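Side-chain contact in 16L protein (Yaba-like disease virus, PDB 6TQP), which probably inhibits apoptosis of the infected host cell as a poxviral member of the Bcl-2 fold family: residues Lys34-Ser37 with Cys38-Lys42. Residues are numbered along the deposited sequence; the frame is centred on the assembly and turned at random.
Sequences KMLS and CYENK
Ser37 and Glu40 cap the start of helix 38-68 with a reciprocal pair of hydrogen bonds, a capping box. Ser37 is the N-cap: its OG accepts from the backbone N of Glu40 at 3.1 Å, nearly straight at 164°. With chi1 at 65°, OG sits between its own backbone N and carbonyl carbon, where it meets the N-H of Glu40 in the first turn. In return the Glu40 side chain, extended beyond CG, reaches back to the incoming chain, and its OE1 accepts from Ser37 N at 2.9 Å. This second bond is also almost linear, but the donor approaches from above the carboxylate plane, 45° out of it. The hydroxyl lies close against the glutamate chain, with OG 3.1 Å from Glu40 CG. Ser37 O takes up the N-H of Asn41 at 2.8 Å and begins the regular helical bonding. Leu36 lies obliquely across Glu40, its CD2 methyl 3.6 Å from OE1, while its side chain also meets Phe22 of helix 12-27. The other carboxylate oxygen, Glu40 OE2, accepts from Asn18 ND2 on that same helix. Gripped through both oxygens, the carboxylate of the buried Glu40 ties the cap to helix 12-27, and its negative charge at the helix N-terminus is probably favoured by the helix dipole.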
loop_
_atom_site.group_PDB
_atom_site.type_symbol
_atom_site.label_atom_id
_atom_site.label_comp_id
_atom_site.label_asym_id
_atom_site.label_seq_id
_atom_site.Cartn_x
_atom_site.Cartn_y
_atom_site.Cartn_z
ATOM N N LYS A 34 -8.486 -7.806 14.323
ATOM C CA LYS A 34 -9.381 -8.699 13.607
ATOM C C LYS A 34 -8.527 -9.623 12.752
ATOM O O LYS A 34 -7.538 -9.184 12.155
ATOM C CB LYS A 34 -10.376 -7.907 12.735
ATOM C CG LYS A 34 -11.430 -8.756 12.033
ATOM C CD LYS A 34 -12.643 -7.919 11.635
ATOM C CE LYS A 34 -13.696 -8.747 10.907
ATOM N NZ LYS A 34 -13.291 -9.100 9.513
ATOM N N MET A 35 -8.891 -10.904 12.718
ATOM C CA MET A 35 -8.161 -11.877 11.923
ATOM C C MET A 35 -8.800 -11.965 10.540
ATOM O O MET A 35 -9.770 -11.272 10.232
ATOM C CB MET A 35 -8.128 -13.235 12.629
ATOM C CG MET A 35 -7.388 -13.217 13.979
ATOM S SD MET A 35 -5.644 -12.772 13.843
ATOM C CE MET A 35 -4.970 -14.179 12.952
ATOM N N LEU A 36 -8.241 -12.809 9.682
ATOM C CA LEU A 36 -8.673 -12.872 8.295
ATOM C C LEU A 36 -9.453 -14.153 8.026
ATOM O O LEU A 36 -9.249 -15.182 8.677
ATOM C CB LEU A 36 -7.476 -12.784 7.339
ATOM C CG LEU A 36 -6.638 -11.508 7.434
ATOM C CD1 LEU A 36 -5.485 -11.561 6.457
ATOM C CD2 LEU A 36 -7.484 -10.259 7.194
ATOM N N SER A 37 -10.350 -14.065 7.048
ATOM C CA SER A 37 -11.025 -15.234 6.528
ATOM C C SER A 37 -10.049 -16.097 5.740
ATOM O O SER A 37 -8.923 -15.701 5.448
ATOM C CB SER A 37 -12.167 -14.827 5.606
ATOM O OG SER A 37 -11.624 -14.177 4.466
ATOM N N CYS A 38 -10.516 -17.289 5.365
ATOM C CA CYS A 38 -9.714 -18.189 4.539
ATOM C C CYS A 38 -9.315 -17.517 3.233
ATOM O O CYS A 38 -8.158 -17.590 2.800
ATOM C CB CYS A 38 -10.505 -19.460 4.251
ATOM S SG CYS A 38 -9.693 -20.576 3.132
ATOM N N TYR A 39 -10.272 -16.858 2.588
ATOM C CA TYR A 39 -9.995 -16.236 1.298
ATOM C C TYR A 39 -9.052 -15.053 1.463
ATOM O O TYR A 39 -8.090 -14.893 0.701
ATOM C CB TYR A 39 -11.304 -15.805 0.644
ATOM C CG TYR A 39 -11.094 -15.160 -0.705
ATOM C CD1 TYR A 39 -10.657 -15.910 -1.790
ATOM C CD2 TYR A 39 -11.322 -13.808 -0.888
ATOM C CE1 TYR A 39 -10.465 -15.329 -3.019
ATOM C CE2 TYR A 39 -11.140 -13.221 -2.117
ATOM C CZ TYR A 39 -10.704 -13.987 -3.175
ATOM O OH TYR A 39 -10.508 -13.403 -4.399
ATOM N N GLU A 40 -9.303 -14.218 2.472
ATOM C CA GLU A 40 -8.424 -13.082 2.720
ATOM C C GLU A 40 -7.010 -13.546 3.043
ATOM O O GLU A 40 -6.032 -12.938 2.597
ATOM C CB GLU A 40 -8.993 -12.223 3.857
ATOM C CG GLU A 40 -10.303 -11.548 3.515
ATOM C CD GLU A 40 -11.081 -11.111 4.737
ATOM O OE1 GLU A 40 -10.657 -11.419 5.883
ATOM O OE2 GLU A 40 -12.140 -10.477 4.542
ATOM N N ASN A 41 -6.879 -14.641 3.803
ATOM C CA ASN A 41 -5.551 -15.127 4.145
ATOM C C ASN A 41 -4.787 -15.552 2.896
ATOM O O ASN A 41 -3.569 -15.356 2.806
ATOM C CB ASN A 41 -5.661 -16.283 5.141
ATOM C CG ASN A 41 -4.319 -16.757 5.611
ATOM O OD1 ASN A 41 -3.609 -16.041 6.302
ATOM N ND2 ASN A 41 -3.964 -17.973 5.242
ATOM N N LYS A 42 -5.488 -16.123 1.915
ATOM C CA LYS A 42 -4.834 -16.469 0.657
ATOM C C LYS A 42 -4.297 -15.222 -0.030
ATOM O O LYS A 42 -3.158 -15.205 -0.513
ATOM C CB LYS A 42 -5.812 -17.205 -0.258
ATOM C CG LYS A 42 -6.103 -18.632 0.174
ATOM C CD LYS A 42 -7.223 -19.234 -0.665
ATOM C CE LYS A 42 -7.497 -20.685 -0.293
ATOM N NZ LYS A 42 -6.358 -21.571 -0.684
#